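Local coordinates for protein TssK (Serratia sp. FS14, PDB 5Y0E) that probably serves as a structural component of the type VI secretion baseplate, where it may assemble as a trimer that links the baseplate to the membrane complex, at residues P197-K200 / T201-N204; D205-G208 / L209-R213; D265-Q268 / F269-L273; K300-L303 / L304-G308. One frame throughout, in Å; residues are numbered along the deposited sequence.

Overall arrangement
Contacts within turns of three helices present the side chains that pack between those helices. Contacts 1 and 2 follow one another on helix 197-222, their centres about 13 Å apart; contact 3 lies on helix 259-273 and contact 4 on helix 294-309, the closest two, with centres about 9 Å apart. W266 of contact 3 joins all four, packing on F202 and I203 of contact 1, L206 of contact 2, and L301 and M302 of contact 4. F269, one turn on, meets L210 and L305. Contact 3 alone reaches a second subunit. A sulfate ion, probably from the crystallisation liquor, lies about 3 Å from the side chain of D265.

Contact 1: residues P197-K200 / T201-N204; sequences PVLK and TFIN
V198 and F202, one helical turn apart, lie side by side and point the same way, with V198 CG1 3.8 Å from F202 CE2. The valine puts CG1 there because that branch stands anti to its backbone N (chi1 180°). L199 crosses the phenylalanine side chain at an angle, CD2 lying 4.0 Å from F202 CD2. Over one face of the phenyl group sits the carbonyl oxygen V198 O, 3.5 Å above the plane and offset toward the rim. That oxygen also accepts a nearly straight bond from F202 N (3.0 Å, 168° at the hydrogen). The tightly packed part is this ring with the buried L199 and I203: I187 lies against V198, L199 and F202, while I203 turns to L262 and W266 of helix 259-273.

P197, K200, T201 and N204 make up the looser solvent side. T201 folds OG1 back over the first turn, 2.9 Å from V198 O and 3.2 Å from P197 O, and its proton may serve either. Just before the helix, N196 OD1 accepts a bond from L199 N and a weak one from V198 N. Together these features are those of the first turns of an amphipathic helix opening a helical bundle.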
ATOM      1  N   PRO A 197       0.812 -13.089 -15.642  1.00 39.74           N
ATOM      2  CA  PRO A 197       0.957 -12.005 -16.624  1.00 39.22           C
ATOM      3  C   PRO A 197      -0.182 -11.004 -16.613  1.00 37.93           C
ATOM      4  O   PRO A 197       0.042  -9.827 -16.892  1.00 40.40           O
ATOM      5  CB  PRO A 197       1.031 -12.758 -17.953  1.00 36.74           C
ATOM      6  CG  PRO A 197       0.348 -14.065 -17.670  1.00 37.87           C
ATOM      7  CD  PRO A 197       0.681 -14.408 -16.263  1.00 36.93           C
ATOM      8  N   VAL A 198      -1.395 -11.413 -16.300  1.00 32.66           N
ATOM      9  CA  VAL A 198      -2.488 -10.466 -16.383  1.00 33.89           C
ATOM     10  C   VAL A 198      -2.375  -9.433 -15.277  1.00 37.42           C
ATOM     11  O   VAL A 198      -2.477  -8.230 -15.518  1.00 38.60           O
ATOM     12  CB  VAL A 198      -3.843 -11.192 -16.345  1.00 37.62           C
ATOM     13  CG1 VAL A 198      -4.966 -10.185 -16.423  1.00 35.95           C
ATOM     14  CG2 VAL A 198      -3.938 -12.161 -17.484  1.00 38.86           C
ATOM     15  N   LEU A 199      -2.154  -9.886 -14.046  1.00 39.13           N
ATOM     16  CA  LEU A 199      -1.873  -8.953 -12.967  1.00 35.50           C
ATOM     17  C   LEU A 199      -0.721  -8.019 -13.316  1.00 34.21           C
ATOM     18  O   LEU A 199      -0.800  -6.815 -13.077  1.00 37.35           O
ATOM     19  CB  LEU A 199      -1.584  -9.712 -11.672  1.00 37.15           C
ATOM     20  CG  LEU A 199      -2.742 -10.538 -11.111  1.00 35.42           C
ATOM     21  CD1 LEU A 199      -2.340 -11.239  -9.851  1.00 35.38           C
ATOM     22  CD2 LEU A 199      -3.967  -9.711 -10.869  1.00 32.67           C
ATOM     23  N   LYS A 200       0.342  -8.539 -13.912  1.00 35.56           N
ATOM     24  CA  LYS A 200       1.473  -7.664 -14.189  1.00 38.72           C
ATOM     25  C   LYS A 200       1.081  -6.542 -15.131  1.00 37.60           C
ATOM     26  O   LYS A 200       1.531  -5.409 -14.972  1.00 40.97           O
ATOM     27  CB  LYS A 200       2.654  -8.437 -14.774  1.00 38.14           C
ATOM     28  CG  LYS A 200       3.395  -9.323 -13.801  1.00 39.21           C
ATOM     29  CD  LYS A 200       4.701  -9.791 -14.392  1.00 46.50           C
ATOM     30  CE  LYS A 200       5.660  -8.637 -14.646  1.00 55.04           C
ATOM     31  NZ  LYS A 200       6.952  -9.063 -15.254  1.00 54.18           N
ATOM     32  N   THR A 201       0.250  -6.831 -16.120  1.00 39.99           N
ATOM     33  CA  THR A 201      -0.093  -5.776 -17.053  1.00 40.35           C
ATOM     34  C   THR A 201      -1.108  -4.796 -16.466  1.00 37.37           C
ATOM     35  O   THR A 201      -1.094  -3.632 -16.829  1.00 38.82           O
ATOM     36  CB  THR A 201      -0.584  -6.383 -18.370  1.00 43.07           C
ATOM     37  OG1 THR A 201      -1.561  -7.367 -18.098  1.00 42.99           O
ATOM     38  CG2 THR A 201       0.558  -7.064 -19.092  1.00 41.67           C
ATOM     39  N   PHE A 202      -1.974  -5.228 -15.559  1.00 35.16           N
ATOM     40  CA  PHE A 202      -2.748  -4.269 -14.781  1.00 35.19           C
ATOM     41  C   PHE A 202      -1.839  -3.222 -14.163  1.00 38.72           C
ATOM     42  O   PHE A 202      -2.081  -2.018 -14.279  1.00 38.45           O
ATOM     43  CB  PHE A 202      -3.527  -4.967 -13.671  1.00 36.97           C
ATOM     44  CG  PHE A 202      -4.701  -5.743 -14.139  1.00 37.97           C
ATOM     45  CD1 PHE A 202      -5.430  -5.341 -15.239  1.00 40.30           C
ATOM     46  CD2 PHE A 202      -5.104  -6.869 -13.466  1.00 39.25           C
ATOM     47  CE1 PHE A 202      -6.524  -6.054 -15.650  1.00 38.72           C
ATOM     48  CE2 PHE A 202      -6.198  -7.590 -13.896  1.00 35.92           C
ATOM     49  CZ  PHE A 202      -6.898  -7.180 -14.979  1.00 35.59           C
ATOM     50  N   ILE A 203      -0.776  -3.671 -13.499  1.00 35.41           N
ATOM     51  CA  ILE A 203       0.143  -2.734 -12.880  1.00 35.76           C
ATOM     52  C   ILE A 203       0.799  -1.869 -13.937  1.00 36.82           C
ATOM     53  O   ILE A 203       0.854  -0.644 -13.824  1.00 37.65           O
ATOM     54  CB  ILE A 203       1.192  -3.482 -12.047  1.00 34.65           C
ATOM     55  CG1 ILE A 203       0.531  -4.235 -10.908  1.00 33.94           C
ATOM     56  CG2 ILE A 203       2.234  -2.533 -11.521  1.00 35.06           C
ATOM     57  CD1 ILE A 203       1.532  -5.102 -10.153  1.00 34.28           C
ATOM     58  N   ASN A 204       1.295  -2.494 -14.987  1.00 36.16           N
ATOM     59  CA  ASN A 204       2.041  -1.743 -15.970  1.00 38.55           C
ATOM     60  C   ASN A 204       1.141  -0.763 -16.706  1.00 40.02           C
ATOM     61  O   ASN A 204       1.541   0.371 -16.977  1.00 40.86           O
ATOM     62  CB  ASN A 204       2.740  -2.713 -16.912  1.00 41.31           C
ATOM     63  CG  ASN A 204       3.577  -2.025 -17.925  1.00 43.62           C
ATOM     64  OD1 ASN A 204       4.501  -1.281 -17.614  1.00 46.49           O
ATOM     65  ND2 ASN A 204       3.255  -2.262 -19.163  1.00 46.71           N
TER

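Contact 2: residues D205-G208 / L209-R213; sequences DLQG and LLQQR
Q207 stands straight out from the helix, its CG directed away from the amide nitrogen (chi1 175°), whereas Q211 carries CG beside its own backbone N (chi1 -71°) and leans back toward the previous turn, where the two glutamines meet. Q211 NE2 lies 3.4 Å from Q207 CG, and the amide planes are only 9° from parallel. The touch is one of amide against aliphatic chain: Q211 NE2 remains 4.1 Å from Q207 OE1. L206 and L210 repeat the contrast of torsions on the buried side, where L206 CG comes within 3.9 Å of L210 CD1. L210 CG also presses on the backbone, 3.2 Å from L206 O.

Regular helical bonds underlie both pairs, including Q211 N to Q207 O at 2.8 Å and L210 N to L206 O. G208 offers no side chain, and Q212 lays its methylene groups over the glycine carbonyl, CG being 3.1 Å from G208 O. The amide of Q212 then makes a weak bond to the backbone of Q319.

Three helices and a strand border this turn. Q207 packs on V248 and Y252 of helix 229-253, L206 on W266 of helix 259-273, and L210 on both H244 and F269; L209 and L210 meet L309 of helix 294-309, and Q211 and Q212 rest on T321 of strand 317-324.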
ATOM      1  N   ASP A 205      -0.089  -1.162 -16.993  1.00 40.58           N
ATOM      2  CA  ASP A 205      -1.029  -0.242 -17.615  1.00 41.81           C
ATOM      3  C   ASP A 205      -1.354   0.929 -16.706  1.00 40.01           C
ATOM      4  O   ASP A 205      -1.338   2.081 -17.138  1.00 37.94           O
ATOM      5  CB  ASP A 205      -2.304  -0.975 -17.994  1.00 46.29           C
ATOM      6  CG  ASP A 205      -2.121  -1.858 -19.181  1.00 49.63           C
ATOM      7  OD1 ASP A 205      -1.189  -1.627 -19.963  1.00 56.13           O
ATOM      8  OD2 ASP A 205      -2.911  -2.788 -19.327  1.00 47.21           O
ATOM      9  N   LEU A 206      -1.682   0.656 -15.451  1.00 36.94           N
ATOM     10  CA  LEU A 206      -2.061   1.747 -14.568  1.00 35.39           C
ATOM     11  C   LEU A 206      -0.920   2.743 -14.397  1.00 37.83           C
ATOM     12  O   LEU A 206      -1.146   3.954 -14.319  1.00 38.26           O
ATOM     13  CB  LEU A 206      -2.510   1.195 -13.228  1.00 33.87           C
ATOM     14  CG  LEU A 206      -2.840   2.280 -12.228  1.00 32.30           C
ATOM     15  CD1 LEU A 206      -3.990   3.104 -12.759  1.00 30.56           C
ATOM     16  CD2 LEU A 206      -3.180   1.694 -10.892  1.00 29.51           C
ATOM     17  N   GLN A 207       0.317   2.257 -14.379  1.00 36.99           N
ATOM     18  CA  GLN A 207       1.435   3.165 -14.228  1.00 34.78           C
ATOM     19  C   GLN A 207       1.541   4.087 -15.429  1.00 37.18           C
ATOM     20  O   GLN A 207       1.735   5.291 -15.274  1.00 42.94           O
ATOM     21  CB  GLN A 207       2.721   2.374 -13.994  1.00 34.18           C
ATOM     22  CG  GLN A 207       3.979   3.232 -13.933  1.00 42.82           C
ATOM     23  CD  GLN A 207       5.231   2.485 -13.460  1.00 42.88           C
ATOM     24  OE1 GLN A 207       5.728   2.721 -12.370  1.00 41.57           O
ATOM     25  NE2 GLN A 207       5.737   1.599 -14.286  1.00 44.63           N
ATOM     26  N   GLY A 208       1.376   3.555 -16.630  1.00 35.36           N
ATOM     27  CA  GLY A 208       1.498   4.391 -17.803  1.00 37.09           C
ATOM     28  C   GLY A 208       0.392   5.415 -17.898  1.00 37.90           C
ATOM     29  O   GLY A 208       0.611   6.546 -18.320  1.00 37.85           O
ATOM     30  N   LEU A 209      -0.810   5.039 -17.504  1.00 37.45           N
ATOM     31  CA  LEU A 209      -1.870   6.017 -17.426  1.00 36.24           C
ATOM     32  C   LEU A 209      -1.506   7.106 -16.435  1.00 37.55           C
ATOM     33  O   LEU A 209      -1.585   8.301 -16.748  1.00 37.11           O
ATOM     34  CB  LEU A 209      -3.176   5.334 -17.047  1.00 35.64           C
ATOM     35  CG  LEU A 209      -4.430   6.189 -17.209  1.00 44.26           C
ATOM     36  CD1 LEU A 209      -4.521   6.859 -18.588  1.00 44.33           C
ATOM     37  CD2 LEU A 209      -5.608   5.307 -17.010  1.00 39.80           C
ATOM     38  N   LEU A 210      -1.054   6.714 -15.246  1.00 35.73           N
ATOM     39  CA  LEU A 210      -0.708   7.728 -14.271  1.00 32.50           C
ATOM     40  C   LEU A 210       0.452   8.580 -14.752  1.00 35.75           C
ATOM     41  O   LEU A 210       0.488   9.779 -14.483  1.00 36.33           O
ATOM     42  CB  LEU A 210      -0.405   7.091 -12.931  1.00 30.70           C
ATOM     43  CG  LEU A 210      -1.576   6.353 -12.319  1.00 31.72           C
ATOM     44  CD1 LEU A 210      -1.130   5.598 -11.094  1.00 32.68           C
ATOM     45  CD2 LEU A 210      -2.693   7.300 -11.982  1.00 32.18           C
ATOM     46  N   GLN A 211       1.383   8.012 -15.505  1.00 36.01           N
ATOM     47  CA  GLN A 211       2.442   8.862 -16.017  1.00 36.57           C
ATOM     48  C   GLN A 211       1.903   9.818 -17.064  1.00 38.25           C
ATOM     49  O   GLN A 211       2.323  10.976 -17.128  1.00 39.12           O
ATOM     50  CB  GLN A 211       3.586   8.023 -16.570  1.00 35.12           C
ATOM     51  CG  GLN A 211       4.376   7.316 -15.484  1.00 35.62           C
ATOM     52  CD  GLN A 211       5.102   6.106 -15.994  1.00 39.62           C
ATOM     53  OE1 GLN A 211       4.786   5.593 -17.058  1.00 41.89           O
ATOM     54  NE2 GLN A 211       6.069   5.633 -15.236  1.00 40.03           N
ATOM     55  N   GLN A 212       0.948   9.364 -17.867  1.00 36.64           N
ATOM     56  CA  GLN A 212       0.404  10.227 -18.899  1.00 38.02           C
ATOM     57  C   GLN A 212      -0.383  11.380 -18.283  1.00 38.44           C
ATOM     58  O   GLN A 212      -0.139  12.547 -18.600  1.00 37.96           O
ATOM     59  CB  GLN A 212      -0.441   9.400 -19.862  1.00 37.66           C
ATOM     60  CG  GLN A 212       0.392   8.502 -20.750  1.00 38.85           C
ATOM     61  CD  GLN A 212      -0.330   7.252 -21.228  1.00 40.95           C
ATOM     62  OE1 GLN A 212      -1.491   7.045 -20.943  1.00 45.93           O
ATOM     63  NE2 GLN A 212       0.369   6.415 -21.962  1.00 47.84           N
ATOM     64  N   ARG A 213      -1.280  11.083 -17.355  1.00 36.35           N
ATOM     65  CA  ARG A 213      -2.119  12.151 -16.843  1.00 38.53           C
ATOM     66  C   ARG A 213      -1.319  13.107 -15.987  1.00 37.98           C
ATOM     67  O   ARG A 213      -1.585  14.312 -15.969  1.00 42.42           O
ATOM     68  CB  ARG A 213      -3.296  11.573 -16.058  1.00 35.49           C
ATOM     69  CG  ARG A 213      -4.259  10.774 -16.914  1.00 35.34           C
ATOM     70  CD  ARG A 213      -4.578  11.472 -18.185  1.00 37.40           C
ATOM     71  NE  ARG A 213      -5.108  12.806 -17.973  1.00 38.73           N
ATOM     72  CZ  ARG A 213      -4.873  13.830 -18.786  1.00 43.48           C
ATOM     73  NH1 ARG A 213      -4.108  13.670 -19.857  1.00 40.59           N
ATOM     74  NH2 ARG A 213      -5.378  15.020 -18.501  1.00 39.39           N
TER

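Contact 3: residues D265-Q268 / F269-L273; sequences DWLQ and FATEL
L267 and T271 meet methyl to methyl across one helical turn, L267 CD1 lying 4.0 Å from T271 CG2. The leucine stretches outward, CG set on the far side of CB from the amide nitrogen (chi1 175°). The threonine places OG1 between its backbone N and carbonyl carbon (chi1 68°), which leaves CG2 beside the backbone N and 3.2 Å from L267 O. From that position the hydroxyl hydrogen-bonds to N242 O of the second subunit.

Q268 runs back toward the start of the helix, where its NE2 bonds to A264 O. E272 extends fully and ends in a salt bridge to R243 of the second subunit, a pairing that would be expected to favour its charged form. The first torsion of F269 (chi1 -168°) carries its ring away from the preceding turn, which it touches mainly through CB, 3.3 Å from W266 O. Backbone bonds of ordinary length fix the spacing, as T271 N to L267 O at 2.9 Å.

Helix 259-273 is enclosed on several sides. W266 faces F202 of helix 197-222 and L301 and M302 of helix 294-309; F269 stacks on H244 of helix 229-253; and L267 packs on G246 of the second subunit.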
ATOM      1  N   ASP A 265      -5.326  -1.067  -2.086  1.00 33.61           N
ATOM      2  CA  ASP A 265      -4.885   0.258  -2.476  1.00 34.99           C
ATOM      3  C   ASP A 265      -5.717   0.795  -3.636  1.00 36.12           C
ATOM      4  O   ASP A 265      -6.104   1.959  -3.639  1.00 36.81           O
ATOM      5  CB  ASP A 265      -3.400   0.237  -2.837  1.00 33.34           C
ATOM      6  CG  ASP A 265      -2.488   0.209  -1.629  1.00 45.93           C
ATOM      7  OD1 ASP A 265      -2.943   0.335  -0.480  1.00 40.93           O
ATOM      8  OD2 ASP A 265      -1.278   0.073  -1.828  1.00 42.39           O
ATOM      9  N   TRP A 266      -5.995  -0.037  -4.630  1.00 33.36           N
ATOM     10  CA  TRP A 266      -6.665   0.438  -5.822  1.00 31.06           C
ATOM     11  C   TRP A 266      -8.138   0.737  -5.555  1.00 33.30           C
ATOM     12  O   TRP A 266      -8.695   1.671  -6.127  1.00 33.59           O
ATOM     13  CB  TRP A 266      -6.480  -0.591  -6.934  1.00 32.18           C
ATOM     14  CG  TRP A 266      -5.099  -0.595  -7.472  1.00 31.43           C
ATOM     15  CD1 TRP A 266      -4.054   0.083  -6.984  1.00 29.76           C
ATOM     16  CD2 TRP A 266      -4.621  -1.283  -8.624  1.00 29.45           C
ATOM     17  NE1 TRP A 266      -2.954  -0.130  -7.746  1.00 35.01           N
ATOM     18  CE2 TRP A 266      -3.278  -0.970  -8.763  1.00 29.21           C
ATOM     19  CE3 TRP A 266      -5.207  -2.113  -9.561  1.00 32.63           C
ATOM     20  CZ2 TRP A 266      -2.503  -1.459  -9.796  1.00 33.57           C
ATOM     21  CZ3 TRP A 266      -4.423  -2.617 -10.575  1.00 32.55           C
ATOM     22  CH2 TRP A 266      -3.094  -2.286 -10.686  1.00 30.03           C
ATOM     23  N   LEU A 267      -8.762  -0.009  -4.657  1.00 32.66           N
ATOM     24  CA  LEU A 267     -10.134   0.278  -4.292  1.00 35.35           C
ATOM     25  C   LEU A 267     -10.264   1.659  -3.679  1.00 33.95           C
ATOM     26  O   LEU A 267     -11.179   2.414  -4.015  1.00 51.13           O
ATOM     27  CB  LEU A 267     -10.628  -0.777  -3.328  1.00 32.28           C
ATOM     28  CG  LEU A 267     -12.005  -0.583  -2.732  1.00 35.04           C
ATOM     29  CD1 LEU A 267     -13.059  -0.556  -3.826  1.00 31.90           C
ATOM     30  CD2 LEU A 267     -12.266  -1.705  -1.777  1.00 32.48           C
ATOM     31  N   GLN A 268      -9.350   2.008  -2.780  1.00 34.29           N
ATOM     32  CA  GLN A 268      -9.375   3.330  -2.184  1.00 33.14           C
ATOM     33  C   GLN A 268      -9.126   4.395  -3.230  1.00 32.55           C
ATOM     34  O   GLN A 268      -9.804   5.420  -3.250  1.00 37.87           O
ATOM     35  CB  GLN A 268      -8.340   3.421  -1.071  1.00 35.80           C
ATOM     36  CG  GLN A 268      -8.672   2.641   0.177  1.00 39.68           C
ATOM     37  CD  GLN A 268      -7.472   2.518   1.115  1.00 38.78           C
ATOM     38  OE1 GLN A 268      -7.075   3.468   1.761  1.00 41.22           O
ATOM     39  NE2 GLN A 268      -6.894   1.349   1.165  1.00 39.50           N
ATOM     40  N   PHE A 269      -8.149   4.174  -4.092  1.00 40.85           N
ATOM     41  CA  PHE A 269      -7.957   5.045  -5.230  1.00 28.07           C
ATOM     42  C   PHE A 269      -9.283   5.269  -5.960  1.00 31.03           C
ATOM     43  O   PHE A 269      -9.679   6.401  -6.213  1.00 35.60           O
ATOM     44  CB  PHE A 269      -6.899   4.422  -6.130  1.00 30.23           C
ATOM     45  CG  PHE A 269      -6.387   5.322  -7.209  1.00 35.19           C
ATOM     46  CD1 PHE A 269      -6.710   6.648  -7.240  1.00 27.44           C
ATOM     47  CD2 PHE A 269      -5.587   4.816  -8.204  1.00 29.51           C
ATOM     48  CE1 PHE A 269      -6.245   7.442  -8.217  1.00 26.54           C
ATOM     49  CE2 PHE A 269      -5.125   5.606  -9.186  1.00 28.60           C
ATOM     50  CZ  PHE A 269      -5.460   6.926  -9.199  1.00 29.79           C
ATOM     51  N   ALA A 270     -10.010   4.198  -6.250  1.00 32.49           N
ATOM     52  CA  ALA A 270     -11.245   4.341  -7.002  1.00 32.82           C
ATOM     53  C   ALA A 270     -12.278   5.129  -6.216  1.00 34.74           C
ATOM     54  O   ALA A 270     -12.864   6.087  -6.728  1.00 33.18           O
ATOM     55  CB  ALA A 270     -11.790   2.973  -7.388  1.00 32.41           C
ATOM     56  N   THR A 271     -12.506   4.763  -4.964  1.00 43.36           N
ATOM     57  CA  THR A 271     -13.570   5.437  -4.248  1.00 29.55           C
ATOM     58  C   THR A 271     -13.254   6.901  -3.991  1.00 32.03           C
ATOM     59  O   THR A 271     -14.172   7.711  -3.914  1.00 34.27           O
ATOM     60  CB  THR A 271     -13.891   4.713  -2.951  1.00 33.92           C
ATOM     61  OG1 THR A 271     -12.808   4.828  -2.032  1.00 32.30           O
ATOM     62  CG2 THR A 271     -14.205   3.275  -3.238  1.00 28.13           C
ATOM     63  N   GLU A 272     -11.984   7.277  -3.875  1.00 32.41           N
ATOM     64  CA  GLU A 272     -11.690   8.703  -3.794  1.00 34.61           C
ATOM     65  C   GLU A 272     -11.833   9.377  -5.159  1.00 32.32           C
ATOM     66  O   GLU A 272     -12.173  10.551  -5.239  1.00 31.99           O
ATOM     67  CB  GLU A 272     -10.290   8.937  -3.215  1.00 37.03           C
ATOM     68  CG  GLU A 272      -9.983  10.381  -2.839  1.00 35.69           C
ATOM     69  CD  GLU A 272      -8.609  10.580  -2.178  1.00 42.63           C
ATOM     70  OE1 GLU A 272      -8.056  11.678  -2.297  1.00 44.47           O
ATOM     71  OE2 GLU A 272      -8.080   9.660  -1.521  1.00 41.72           O
ATOM     72  N   LEU A 273     -11.583   8.648  -6.231  1.00 33.26           N
ATOM     73  CA  LEU A 273     -11.727   9.209  -7.566  1.00 34.95           C
ATOM     74  C   LEU A 273     -13.187   9.544  -7.892  1.00 30.52           C
ATOM     75  O   LEU A 273     -13.455  10.533  -8.568  1.00 32.87           O
ATOM     76  CB  LEU A 273     -11.123   8.224  -8.559  1.00 37.18           C
ATOM     77  CG  LEU A 273     -10.747   8.628  -9.968  1.00 35.55           C
ATOM     78  CD1 LEU A 273      -9.982   9.872  -9.921  1.00 28.08           C
ATOM     79  CD2 LEU A 273      -9.944   7.524 -10.599  1.00 29.65           C
TER

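Contact 4: residues K300-L303 / L304-G308; sequences KLML and LLRQG
Residues K300-L303 and L304-G308 form an unbroken alpha-helical run in which four successive carbonyls of the first turn accept from the next. The bond from L304 N to K300 O is the longest at 3.2 Å yet almost straight (174°), and that from Q307 N to L303 O is the shortest at 2.8 Å. Phi and psi stay close to helical values throughout.

Upon this frame M302 and R306 touch. The methionine bends twice, at chi2 -62° and chi3 -62°, so that its methyl CE comes round to R306 NH1 at 3.2 Å, a tight van der Waals contact that meets the guanidinium obliquely. R306 rests its own CG 3.2 Å from M302 O before bending at chi3, and its NH2 makes a long, weak ion pair with D205 of helix 197-222. L303 CD2 touches Q307 NE2 at 3.6 Å on the exposed side. A looser apolar touch joins L301 CD1 and L304 CD1 at 4.4 Å, where P287 lies against both leucines.

One face, made of L301, M302 and L305, is buried against helix 259-273, with L301 on F263 and L305 on F269. The outer face mixes K300, R306 and Q307 with the exposed leucines L303 and L304, as suits an outer helix of a helical bundle.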
ATOM      1  N   LYS A 300     -13.528  -5.034 -12.375  1.00 36.45           N
ATOM      2  CA  LYS A 300     -14.379  -3.916 -12.027  1.00 38.17           C
ATOM      3  C   LYS A 300     -13.559  -2.731 -11.579  1.00 37.68           C
ATOM      4  O   LYS A 300     -13.885  -1.592 -11.902  1.00 40.58           O
ATOM      5  CB  LYS A 300     -15.363  -4.332 -10.942  1.00 39.60           C
ATOM      6  CG  LYS A 300     -15.951  -5.657 -11.203  1.00 43.25           C
ATOM      7  CD  LYS A 300     -17.420  -5.713 -10.894  1.00 50.74           C
ATOM      8  CE  LYS A 300     -17.683  -5.803  -9.419  1.00 54.66           C
ATOM      9  NZ  LYS A 300     -18.916  -6.605  -9.177  1.00 65.03           N
ATOM     10  N   LEU A 301     -12.482  -2.983 -10.847  1.00 41.50           N
ATOM     11  CA  LEU A 301     -11.651  -1.899 -10.347  1.00 36.08           C
ATOM     12  C   LEU A 301     -10.925  -1.194 -11.483  1.00 35.39           C
ATOM     13  O   LEU A 301     -10.890   0.039 -11.536  1.00 37.09           O
ATOM     14  CB  LEU A 301     -10.670  -2.458  -9.316  1.00 35.47           C
ATOM     15  CG  LEU A 301     -10.325  -1.663  -8.062  1.00 33.82           C
ATOM     16  CD1 LEU A 301     -11.599  -1.163  -7.433  1.00 35.32           C
ATOM     17  CD2 LEU A 301      -9.575  -2.533  -7.074  1.00 32.74           C
ATOM     18  N   MET A 302     -10.353  -1.956 -12.405  1.00 34.73           N
ATOM     19  CA  MET A 302      -9.641  -1.336 -13.507  1.00 35.31           C
ATOM     20  C   MET A 302     -10.571  -0.454 -14.315  1.00 39.82           C
ATOM     21  O   MET A 302     -10.168   0.609 -14.808  1.00 39.41           O
ATOM     22  CB  MET A 302      -9.015  -2.409 -14.387  1.00 37.89           C
ATOM     23  CG  MET A 302      -7.743  -3.010 -13.830  1.00 37.10           C
ATOM     24  SD  MET A 302      -6.431  -1.790 -13.650  1.00 50.08           S
ATOM     25  CE  MET A 302      -6.141  -1.240 -15.316  1.00 43.53           C
ATOM     26  N   LEU A 303     -11.824  -0.872 -14.450  1.00 37.20           N
ATOM     27  CA  LEU A 303     -12.804  -0.070 -15.163  1.00 36.10           C
ATOM     28  C   LEU A 303     -12.982   1.272 -14.491  1.00 38.51           C
ATOM     29  O   LEU A 303     -12.830   2.319 -15.119  1.00 39.70           O
ATOM     30  CB  LEU A 303     -14.128  -0.816 -15.221  1.00 40.90           C
ATOM     31  CG  LEU A 303     -14.743  -1.211 -16.549  1.00 49.29           C
ATOM     32  CD1 LEU A 303     -16.037  -1.832 -16.304  1.00 51.91           C
ATOM     33  CD2 LEU A 303     -14.922  -0.056 -17.450  1.00 52.41           C
ATOM     34  N   LEU A 304     -13.318   1.256 -13.205  1.00 34.56           N
ATOM     35  CA  LEU A 304     -13.480   2.502 -12.479  1.00 35.74           C
ATOM     36  C   LEU A 304     -12.272   3.416 -12.635  1.00 35.58           C
ATOM     37  O   LEU A 304     -12.418   4.631 -12.765  1.00 40.49           O
ATOM     38  CB  LEU A 304     -13.735   2.207 -11.010  1.00 32.07           C
ATOM     39  CG  LEU A 304     -15.024   1.430 -10.718  1.00 33.81           C
ATOM     40  CD1 LEU A 304     -14.976   0.963  -9.300  1.00 31.98           C
ATOM     41  CD2 LEU A 304     -16.274   2.276 -10.932  1.00 32.13           C
ATOM     42  N   LEU A 305     -11.069   2.860 -12.618  1.00 36.06           N
ATOM     43  CA  LEU A 305      -9.908   3.726 -12.680  1.00 32.08           C
ATOM     44  C   LEU A 305      -9.741   4.293 -14.069  1.00 37.18           C
ATOM     45  O   LEU A 305      -9.389   5.463 -14.224  1.00 49.76           O
ATOM     46  CB  LEU A 305      -8.672   2.970 -12.245  1.00 32.32           C
ATOM     47  CG  LEU A 305      -8.781   2.497 -10.803  1.00 34.31           C
ATOM     48  CD1 LEU A 305      -7.692   1.485 -10.465  1.00 31.68           C
ATOM     49  CD2 LEU A 305      -8.723   3.699  -9.882  1.00 32.77           C
ATOM     50  N   ARG A 306     -10.028   3.494 -15.095  1.00 36.07           N
ATOM     51  CA  ARG A 306      -9.956   4.030 -16.445  1.00 36.15           C
ATOM     52  C   ARG A 306     -11.020   5.094 -16.671  1.00 38.80           C
ATOM     53  O   ARG A 306     -10.749   6.116 -17.305  1.00 42.69           O
ATOM     54  CB  ARG A 306     -10.051   2.903 -17.464  1.00 38.89           C
ATOM     55  CG  ARG A 306      -8.860   1.940 -17.374  1.00 42.19           C
ATOM     56  CD  ARG A 306      -8.926   0.779 -18.333  1.00 46.98           C
ATOM     57  NE  ARG A 306      -7.734   0.739 -19.170  1.00 57.34           N
ATOM     58  CZ  ARG A 306      -6.839  -0.245 -19.179  1.00 55.79           C
ATOM     59  NH1 ARG A 306      -6.992  -1.306 -18.399  1.00 51.30           N
ATOM     60  NH2 ARG A 306      -5.790  -0.166 -19.989  1.00 52.14           N
ATOM     61  N   GLN A 307     -12.220   4.908 -16.130  1.00 43.53           N
ATOM     62  CA  GLN A 307     -13.229   5.935 -16.300  1.00 37.46           C
ATOM     63  C   GLN A 307     -12.796   7.232 -15.653  1.00 41.07           C
ATOM     64  O   GLN A 307     -13.011   8.310 -16.211  1.00 46.55           O
ATOM     65  CB  GLN A 307     -14.562   5.481 -15.725  1.00 37.75           C
ATOM     66  CG  GLN A 307     -15.152   4.358 -16.515  1.00 45.42           C
ATOM     67  CD  GLN A 307     -16.408   3.790 -15.888  1.00 58.86           C
ATOM     68  OE1 GLN A 307     -16.928   4.314 -14.891  1.00 57.84           O
ATOM     69  NE2 GLN A 307     -16.919   2.717 -16.485  1.00 58.58           N
ATOM     70  N   GLY A 308     -12.195   7.150 -14.467  1.00 42.96           N
ATOM     71  CA  GLY A 308     -11.824   8.352 -13.761  1.00 36.90           C
ATOM     72  C   GLY A 308     -10.644   9.067 -14.357  1.00 36.32           C
ATOM     73  O   GLY A 308     -10.497  10.268 -14.148  1.00 39.46           O
TER